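Local structure of response regulator (Pseudomonas putida, 3HDV) at residues B[21-26]-B[115-120]; B[30-35]-B[119-124]; B[35-38]-B[42-45]; B[69-74]-B[102-107]. The protein probably acts as a response regulator of two-component signalling, its receiver domain taking up a phosphoryl group on an aspartate to relay a signal to transcription. One frame throughout, in Å; residues are numbered along the deposited sequence.

Interaction 1: B[21-26]-B[115-120]; sequences EALILY and GKLLEL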
# COMPACT_ATOMS: atom_id res chain seq x y z
N GLU B 21 -3.19 0.80 -3.31
CA GLU B 21 -2.28 -0.27 -3.73
C GLU B 21 -1.45 -0.90 -2.60
O GLU B 21 -1.21 -2.10 -2.63
CB GLU B 21 -1.41 0.13 -4.95
CG GLU B 21 -2.28 0.29 -6.30
CD GLU B 21 -3.03 -1.00 -6.87
OE1 GLU B 21 -2.60 -2.22 -6.67
OE2 GLU B 21 -4.09 -0.76 -7.57
N ALA B 22 -1.04 -0.09 -1.61
CA ALA B 22 -0.27 -0.58 -0.41
C ALA B 22 -1.07 -1.58 0.39
O ALA B 22 -0.57 -2.65 0.74
CB ALA B 22 0.20 0.57 0.48
N LEU B 23 -2.34 -1.27 0.63
CA LEU B 23 -3.24 -2.14 1.37
C LEU B 23 -3.56 -3.39 0.56
O LEU B 23 -3.62 -4.49 1.10
CB LEU B 23 -4.52 -1.42 1.76
CG LEU B 23 -5.48 -1.99 2.79
CD1 LEU B 23 -4.73 -2.56 4.10
CD2 LEU B 23 -6.52 -0.95 3.19
N ILE B 24 -3.77 -3.24 -0.74
CA ILE B 24 -3.99 -4.46 -1.56
C ILE B 24 -2.77 -5.41 -1.46
O ILE B 24 -2.94 -6.63 -1.30
CB ILE B 24 -4.29 -4.11 -3.01
CG1 ILE B 24 -5.68 -3.47 -3.07
CG2 ILE B 24 -4.15 -5.37 -3.86
CD1 ILE B 24 -6.03 -2.83 -4.45
N LEU B 25 -1.57 -4.84 -1.56
CA LEU B 25 -0.34 -5.61 -1.41
C LEU B 25 -0.27 -6.30 -0.02
O LEU B 25 0.13 -7.46 0.09
CB LEU B 25 0.89 -4.72 -1.61
CG LEU B 25 2.24 -5.41 -1.39
CD1 LEU B 25 2.43 -6.52 -2.45
CD2 LEU B 25 3.37 -4.37 -1.43
N TYR B 26 -0.59 -5.56 1.03
CA TYR B 26 -0.54 -6.11 2.37
C TYR B 26 -1.51 -7.28 2.47
O TYR B 26 -1.10 -8.36 2.91
CB TYR B 26 -0.81 -5.04 3.43
CG TYR B 26 -0.60 -5.53 4.86
CD1 TYR B 26 0.69 -5.53 5.42
CD2 TYR B 26 -1.66 -6.04 5.62
CE1 TYR B 26 0.91 -6.02 6.73
CE2 TYR B 26 -1.46 -6.53 6.93
CZ TYR B 26 -0.17 -6.52 7.48
OH TYR B 26 0.04 -6.97 8.78
N GLY B 115 -1.85 -4.99 12.19
CA GLY B 115 -2.09 -6.21 12.90
C GLY B 115 -3.54 -6.26 13.34
O GLY B 115 -4.19 -7.29 13.17
N LYS B 116 -4.05 -5.17 13.91
CA LYS B 116 -5.48 -5.14 14.28
C LYS B 116 -6.39 -5.26 13.05
O LYS B 116 -7.42 -5.98 13.07
CB LYS B 116 -5.83 -3.85 15.01
CG LYS B 116 -7.32 -3.69 15.43
CD LYS B 116 -7.60 -2.22 15.83
CE LYS B 116 -8.91 -2.05 16.67
NZ LYS B 116 -9.05 -0.61 17.19
N LEU B 117 -6.05 -4.55 11.98
CA LEU B 117 -6.81 -4.69 10.71
C LEU B 117 -6.92 -6.14 10.24
O LEU B 117 -8.01 -6.61 9.90
CB LEU B 117 -6.22 -3.82 9.59
CG LEU B 117 -6.96 -3.83 8.23
CD1 LEU B 117 -8.48 -3.45 8.29
CD2 LEU B 117 -6.22 -2.87 7.25
N LEU B 118 -5.79 -6.84 10.19
CA LEU B 118 -5.78 -8.21 9.74
C LEU B 118 -6.65 -9.12 10.65
O LEU B 118 -7.40 -9.99 10.17
CB LEU B 118 -4.33 -8.67 9.60
CG LEU B 118 -4.07 -10.04 8.98
CD1 LEU B 118 -4.31 -10.05 7.43
CD2 LEU B 118 -2.63 -10.66 9.44
N GLU B 119 -6.59 -8.90 11.97
CA GLU B 119 -7.45 -9.65 12.91
C GLU B 119 -8.93 -9.47 12.57
O GLU B 119 -9.66 -10.45 12.49
CB GLU B 119 -7.21 -9.18 14.34
CG GLU B 119 -5.95 -9.74 14.94
CD GLU B 119 -5.68 -9.24 16.35
OE1 GLU B 119 -4.47 -9.12 16.69
OE2 GLU B 119 -6.66 -8.96 17.09
N LEU B 120 -9.36 -8.22 12.36
CA LEU B 120 -10.74 -7.94 11.92
C LEU B 120 -11.08 -8.60 10.59
O LEU B 120 -12.16 -9.16 10.46
CB LEU B 120 -11.01 -6.44 11.82
CG LEU B 120 -10.80 -5.60 13.07
CD1 LEU B 120 -10.88 -4.09 12.69
CD2 LEU B 120 -11.80 -5.96 14.18
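The phenol ring of Y26 reaches across to helix 114-124 edge first: CB of L118 lies at its rim, near the ring plane, 4.5 Å from Y26 CE2, while the hydroxyl stops 4.4 Å short of the backbone N of G115, where the contact is loose. The two helices that meet here, 17-29 and 114-124, are the first and last of the CheY-like receiver fold, and they pack on the same face of its parallel sheet. The segment axes come no closer than 12.5 Å and cross at -62°, too far apart for backbone to touch backbone, so long side chains must bridge the gap. The same pairing illustrates how helices that sit side by side on a sheet share its apolar surface: L23 also lies on V12 of strand 9-13, and L117 on I85 of strand 83-88. A second subunit, another copy of the protein, adds its own L25 against Y26. Nearer the sheet, the two leucines L23 and L117 meet methyl to methyl. Each has CG anti to its backbone N (chi1 -166° and -178°), which sends the branches out into the gap, and the meeting is tight, with L23 CD1 only 3.5 Å from L117 CD2.

Interaction 2: B[30-35]-B[119-124]; sequences RGIDAV and ELVNKE
I32 contributes more than half of the surface buried here, and its terminal methyl CD1 makes both contacts with helix 114-124, through V121 and N122. The 30-35 side belongs to the first beta-alpha-beta unit of the CheY-like receiver fold, where helix 17-29 gives way to the edge strand 33-37, and the partner is the last helix of that fold. Helix 17-29 ends in a Schellman motif with G31, at positive phi, as the C-prime residue, and the chain then turns back so that I32 faces helix 114-124. The example shows how one aliphatic residue placed just after the end of a helix can pack against a helix far along the chain. I32 CD1 lies 3.8 Å from V121 CG1, an apolar meeting in which the valine branch lies anti to its backbone N (chi1 171°) and is thereby directed at the isoleucine. V10 of strand 9-13 and L118 on the preceding turn of the helix also touch I32, which is buried. N122 behaves differently: its CB does not point at the loop, but the amide swings round so that its oxygen reaches the isoleucine. This is a van der Waals contact between a carbonyl oxygen and a methyl group, N122 OD1 standing 3.8 Å from I32 CD1.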
# COMPACT_ATOMS: atom_id res chain seq x y z
N ARG B 30 -0.54 -11.52 2.73
CA ARG B 30 -1.09 -12.36 3.82
C ARG B 30 -2.06 -13.40 3.30
O ARG B 30 -2.82 -13.97 4.08
CB ARG B 30 -1.77 -11.49 4.89
CG ARG B 30 -0.84 -10.50 5.60
CD ARG B 30 0.33 -11.23 6.24
NE ARG B 30 -0.15 -12.15 7.27
CZ ARG B 30 0.58 -13.09 7.88
NH1 ARG B 30 1.87 -13.28 7.58
NH2 ARG B 30 -0.00 -13.85 8.81
N GLY B 31 -2.01 -13.66 1.99
CA GLY B 31 -2.87 -14.63 1.33
C GLY B 31 -4.33 -14.28 1.09
O GLY B 31 -5.14 -15.18 0.79
N ILE B 32 -4.67 -12.98 1.19
CA ILE B 32 -6.05 -12.52 0.98
C ILE B 32 -6.15 -11.72 -0.33
O ILE B 32 -5.48 -10.68 -0.49
CB ILE B 32 -6.55 -11.64 2.15
CG1 ILE B 32 -6.53 -12.41 3.49
CG2 ILE B 32 -7.93 -11.06 1.84
CD1 ILE B 32 -6.45 -11.52 4.69
N ASP B 33 -6.99 -12.20 -1.24
CA ASP B 33 -7.25 -11.54 -2.50
C ASP B 33 -7.92 -10.17 -2.27
O ASP B 33 -8.79 -10.05 -1.42
CB ASP B 33 -8.23 -12.40 -3.27
CG ASP B 33 -7.96 -12.41 -4.72
OD1 ASP B 33 -7.16 -11.56 -5.22
OD2 ASP B 33 -8.59 -13.31 -5.36
N ALA B 34 -7.53 -9.17 -3.05
CA ALA B 34 -8.10 -7.83 -2.85
C ALA B 34 -8.18 -7.10 -4.14
O ALA B 34 -7.35 -7.28 -4.97
CB ALA B 34 -7.27 -7.04 -1.83
N VAL B 35 -9.18 -6.23 -4.28
CA VAL B 35 -9.28 -5.40 -5.49
C VAL B 35 -9.54 -3.99 -5.03
O VAL B 35 -9.94 -3.81 -3.89
CB VAL B 35 -10.40 -5.86 -6.44
CG1 VAL B 35 -9.94 -7.17 -7.17
CG2 VAL B 35 -11.72 -6.07 -5.69
N GLU B 119 -6.59 -8.90 11.97
CA GLU B 119 -7.45 -9.65 12.91
C GLU B 119 -8.93 -9.47 12.57
O GLU B 119 -9.66 -10.45 12.49
CB GLU B 119 -7.21 -9.18 14.34
CG GLU B 119 -5.95 -9.74 14.94
CD GLU B 119 -5.68 -9.24 16.35
OE1 GLU B 119 -4.47 -9.12 16.69
OE2 GLU B 119 -6.66 -8.96 17.09
N LEU B 120 -9.36 -8.22 12.36
CA LEU B 120 -10.74 -7.94 11.92
C LEU B 120 -11.08 -8.60 10.59
O LEU B 120 -12.16 -9.16 10.46
CB LEU B 120 -11.01 -6.44 11.82
CG LEU B 120 -10.80 -5.60 13.07
CD1 LEU B 120 -10.88 -4.09 12.69
CD2 LEU B 120 -11.80 -5.96 14.18
N VAL B 121 -10.19 -8.52 9.61
CA VAL B 121 -10.42 -9.15 8.29
C VAL B 121 -10.55 -10.69 8.35
O VAL B 121 -11.52 -11.27 7.82
CB VAL B 121 -9.31 -8.74 7.26
CG1 VAL B 121 -9.44 -9.55 6.01
CG2 VAL B 121 -9.39 -7.24 6.95
N ASN B 122 -9.57 -11.33 8.98
CA ASN B 122 -9.58 -12.78 9.22
C ASN B 122 -10.85 -13.25 9.92
O ASN B 122 -11.46 -14.24 9.50
CB ASN B 122 -8.33 -13.19 10.01
CG ASN B 122 -7.07 -13.21 9.15
OD1 ASN B 122 -7.17 -13.31 7.94
ND2 ASN B 122 -5.89 -13.13 9.77
N LYS B 123 -11.26 -12.52 10.96
CA LYS B 123 -12.47 -12.82 11.69
C LYS B 123 -13.73 -12.69 10.84
O LYS B 123 -14.59 -13.59 10.86
CB LYS B 123 -12.56 -11.93 12.95
CG LYS B 123 -13.87 -12.05 13.73
CD LYS B 123 -13.66 -11.59 15.18
CE LYS B 123 -14.98 -11.30 15.90
NZ LYS B 123 -14.75 -10.67 17.26
N GLU B 124 -13.87 -11.59 10.11
CA GLU B 124 -15.01 -11.40 9.23
C GLU B 124 -15.06 -12.42 8.10
O GLU B 124 -16.13 -12.90 7.75
CB GLU B 124 -15.05 -10.00 8.64
CG GLU B 124 -15.67 -8.97 9.55
CD GLU B 124 -17.14 -9.24 9.89
OE1 GLU B 124 -18.00 -9.35 8.99
OE2 GLU B 124 -17.44 -9.31 11.07

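Interaction 3: B[35-38]-B[42-45]; sequences VGAD and EARL
Strand 33-37 runs out at A37 and the chain turns into helix 40-49 so sharply that the CA atoms of A37 and A43 lie 5.2 Å apart. The methyl of A37 points into the first turn of that helix, where its CB rests 3.5 Å from A43 N and also meets the A43 methyl; two small residues permit this close approach. E42 reaches with an extended chain across to the end of the strand, and its OE1 accepts the backbone N-H of D38 at 2.8 Å, with an angle of 152° at the hydrogen. The donor comes from above the carboxylate, 39° out of its plane. Two negative groups are thus brought together, D38 OD1 being 3.2 Å from E42 OE1 with the carboxylate planes 86° apart, an arrangement that probably carries some repulsion. A water bridges the same two residues by another route: it donates to D38 OD1 at 2.6 Å and accepts from E42 N, so the helix backbone is linked to the aspartate as well. An alanine in place of E42 would probably leave the D38 N-H without its carboxylate acceptor and let the turn move more freely. The whole illustrates a tight strand-to-helix turn in the alternating beta-alpha chain of the CheY-like receiver fold.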
# COMPACT_ATOMS: atom_id res chain seq x y z
N VAL B 35 -9.18 -6.23 -4.28
CA VAL B 35 -9.28 -5.40 -5.49
C VAL B 35 -9.54 -3.99 -5.03
O VAL B 35 -9.94 -3.81 -3.89
CB VAL B 35 -10.40 -5.86 -6.44
CG1 VAL B 35 -9.94 -7.17 -7.17
CG2 VAL B 35 -11.72 -6.07 -5.69
N GLY B 36 -9.31 -3.01 -5.89
CA GLY B 36 -9.40 -1.61 -5.47
C GLY B 36 -10.40 -0.83 -6.27
O GLY B 36 -10.57 -1.10 -7.46
N ALA B 37 -11.05 0.12 -5.61
CA ALA B 37 -11.97 1.08 -6.25
C ALA B 37 -11.49 2.47 -5.84
O ALA B 37 -11.08 2.67 -4.67
CB ALA B 37 -13.38 0.88 -5.73
N ASP B 38 -11.57 3.44 -6.77
CA ASP B 38 -11.02 4.76 -6.50
C ASP B 38 -11.99 5.76 -5.94
O ASP B 38 -11.68 6.98 -5.84
CB ASP B 38 -10.29 5.30 -7.75
CG ASP B 38 -11.25 5.74 -8.88
OD1 ASP B 38 -12.51 5.64 -8.75
OD2 ASP B 38 -10.70 6.22 -9.93
N GLU B 42 -16.98 3.80 -8.34
CA GLU B 42 -16.31 2.57 -8.67
C GLU B 42 -16.58 1.49 -7.64
O GLU B 42 -16.70 0.30 -8.00
CB GLU B 42 -14.81 2.78 -8.84
CG GLU B 42 -14.25 2.26 -10.12
CD GLU B 42 -12.80 1.81 -9.99
OE1 GLU B 42 -12.01 2.54 -9.39
OE2 GLU B 42 -12.47 0.69 -10.47
N ALA B 43 -16.71 1.87 -6.36
CA ALA B 43 -17.05 0.88 -5.32
C ALA B 43 -18.40 0.22 -5.64
O ALA B 43 -18.52 -0.99 -5.52
CB ALA B 43 -17.12 1.51 -3.89
N ARG B 44 -19.42 1.02 -5.97
CA ARG B 44 -20.78 0.49 -6.23
C ARG B 44 -20.75 -0.44 -7.50
O ARG B 44 -21.34 -1.52 -7.50
CB ARG B 44 -21.79 1.63 -6.36
CG ARG B 44 -22.25 2.21 -5.03
CD ARG B 44 -23.37 3.25 -5.23
NE ARG B 44 -22.81 4.42 -5.87
CZ ARG B 44 -22.49 5.53 -5.22
NH1 ARG B 44 -22.69 5.64 -3.91
NH2 ARG B 44 -21.94 6.53 -5.89
N LEU B 45 -20.00 -0.06 -8.51
CA LEU B 45 -19.77 -0.94 -9.67
C LEU B 45 -19.20 -2.30 -9.30
O LEU B 45 -19.75 -3.34 -9.70
CB LEU B 45 -18.89 -0.26 -10.71
CG LEU B 45 -19.57 0.92 -11.42
CD1 LEU B 45 -18.55 1.61 -12.30
CD2 LEU B 45 -20.79 0.40 -12.25
O HOH W 1 -14.96 5.95 -8.06

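Interaction 4: B[69-74]-B[102-107]; sequences DLIRTI and LGVVDF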
# COMPACT_ATOMS: atom_id res chain seq x y z
N ASP B 69 -21.29 8.73 2.69
CA ASP B 69 -22.37 8.64 1.69
C ASP B 69 -22.34 7.27 1.01
O ASP B 69 -23.39 6.70 0.76
CB ASP B 69 -22.20 9.73 0.63
CG ASP B 69 -22.71 11.09 1.09
OD1 ASP B 69 -23.54 11.16 2.00
OD2 ASP B 69 -22.29 12.10 0.51
N LEU B 70 -21.15 6.73 0.71
CA LEU B 70 -21.05 5.41 0.09
C LEU B 70 -21.68 4.35 0.98
O LEU B 70 -22.49 3.54 0.53
CB LEU B 70 -19.61 5.06 -0.24
CG LEU B 70 -19.28 3.58 -0.55
CD1 LEU B 70 -19.99 3.09 -1.85
CD2 LEU B 70 -17.78 3.34 -0.68
N ILE B 71 -21.32 4.35 2.25
CA ILE B 71 -21.90 3.43 3.20
C ILE B 71 -23.43 3.53 3.28
O ILE B 71 -24.12 2.51 3.28
CB ILE B 71 -21.24 3.58 4.64
CG1 ILE B 71 -19.74 3.24 4.52
CG2 ILE B 71 -21.94 2.69 5.65
CD1 ILE B 71 -18.88 3.59 5.75
N ARG B 72 -23.95 4.74 3.33
CA ARG B 72 -25.40 4.95 3.33
C ARG B 72 -26.06 4.32 2.11
O ARG B 72 -27.07 3.64 2.24
CB ARG B 72 -25.72 6.44 3.32
CG ARG B 72 -25.91 7.05 4.67
CD ARG B 72 -25.63 8.53 4.53
NE ARG B 72 -25.67 9.21 5.80
CZ ARG B 72 -25.23 10.45 6.00
NH1 ARG B 72 -24.70 11.13 4.99
NH2 ARG B 72 -25.32 10.99 7.20
N THR B 73 -25.50 4.52 0.92
CA THR B 73 -26.14 3.89 -0.26
C THR B 73 -26.05 2.37 -0.22
O THR B 73 -26.97 1.67 -0.70
CB THR B 73 -25.60 4.39 -1.58
OG1 THR B 73 -24.25 3.97 -1.76
CG2 THR B 73 -25.74 5.89 -1.68
N ILE B 74 -24.93 1.84 0.33
CA ILE B 74 -24.82 0.39 0.47
C ILE B 74 -25.92 -0.16 1.40
O ILE B 74 -26.55 -1.15 1.08
CB ILE B 74 -23.40 -0.09 0.91
CG1 ILE B 74 -22.38 0.21 -0.19
CG2 ILE B 74 -23.41 -1.60 1.21
CD1 ILE B 74 -20.92 0.12 0.25
N LEU B 102 -24.52 3.20 11.25
CA LEU B 102 -24.63 2.43 10.01
C LEU B 102 -24.09 0.98 10.11
O LEU B 102 -24.16 0.23 9.14
CB LEU B 102 -24.04 3.19 8.81
CG LEU B 102 -24.74 4.53 8.50
CD1 LEU B 102 -23.96 5.42 7.55
CD2 LEU B 102 -26.18 4.33 8.02
N GLY B 103 -23.56 0.57 11.25
CA GLY B 103 -23.31 -0.85 11.46
C GLY B 103 -21.97 -1.37 10.95
O GLY B 103 -21.82 -2.59 10.71
N VAL B 104 -20.95 -0.52 10.83
CA VAL B 104 -19.67 -1.00 10.31
C VAL B 104 -19.07 -2.06 11.25
O VAL B 104 -19.38 -2.09 12.41
CB VAL B 104 -18.71 0.17 9.98
CG1 VAL B 104 -19.34 1.10 8.97
CG2 VAL B 104 -18.27 0.95 11.26
N VAL B 105 -18.23 -2.93 10.73
CA VAL B 105 -17.49 -3.92 11.58
C VAL B 105 -16.57 -3.20 12.59
O VAL B 105 -16.53 -3.55 13.77
CB VAL B 105 -16.64 -4.83 10.67
CG1 VAL B 105 -15.61 -5.74 11.48
CG2 VAL B 105 -17.59 -5.69 9.79
N ASP B 106 -15.79 -2.22 12.11
CA ASP B 106 -15.02 -1.39 13.03
C ASP B 106 -14.66 -0.11 12.32
O ASP B 106 -14.87 -0.00 11.10
CB ASP B 106 -13.73 -2.10 13.48
CG ASP B 106 -13.28 -1.69 14.88
OD1 ASP B 106 -13.65 -0.60 15.44
OD2 ASP B 106 -12.55 -2.50 15.47
N PHE B 107 -14.07 0.84 13.08
CA PHE B 107 -13.76 2.18 12.59
C PHE B 107 -12.36 2.40 13.12
O PHE B 107 -12.17 2.60 14.31
CB PHE B 107 -14.79 3.16 13.19
CG PHE B 107 -14.70 4.59 12.69
CD1 PHE B 107 -15.78 5.16 12.03
CD2 PHE B 107 -13.58 5.40 12.94
CE1 PHE B 107 -15.76 6.50 11.56
CE2 PHE B 107 -13.53 6.75 12.48
CZ PHE B 107 -14.62 7.30 11.80
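Apolar contacts carry this meeting of helix 67-75 with the chain that leads into strand 106-109, an example, within the alternating beta-alpha architecture of the CheY-like receiver domain, of a helix packing on the loop before a strand. I71 and L102 bury the most surface. I71 touches with two separate branches: its CG2 lies 3.8 Å from L102 CB, and its CD1 reaches to 4.1 Å from V104 CG1, where the two side chains cross at about a right angle. With CG2 anti to the backbone N and CG1 beside it (chi1 -62°), the residue spreads to both partners. L102 in turn uses one methyl for two neighbours, its CD1 meeting I71 CG2 at 3.9 Å and, at 3.8 Å, CG of R72, so the aliphatic part of the arginine flanks it. Between L102 and V104, G103 takes a positive phi that favours glycine, and the chain turns there as it leaves helix 93-101.

The polar bonds nearby lie within one segment or lead outside the pair. The R72 side chain is extended from CG to NE, and its guanidinium offers NH1 in its own plane to D69 OD1 at 3.2 Å, a salt bridge within the helix. H101 of a third subunit bonds to D106 OD1.

Among its neighbours, I71 rests on T58 of strand 53-58 and V86 of strand 83-88, while V104 touches V86 and V99 of helix 93-101, so the contact joins helix 67-75 to the loop between helix 93-101 and the outermost strand 106-109.

Read from the N terminus, the chain offers a worked case of how local and distant closures build one domain. Helix 17-29 opens interaction 1 and the turn after it opens interaction 2; both close only on helix 114-124, where they share E119 and L120, so the first and last helices meet on one face of the sheet. Interaction 3 is a short loop from strand 33-37 into helix 40-49, sharing V35 with interaction 2. Interaction 4 comes later, in series with it, and ties helix 67-75 to the approach of strand 106-109. Interactions 3 and 4 meet through R44 and T73; both are nested inside the loop closed by interaction 1, and interaction 4 also inside that of interaction 2.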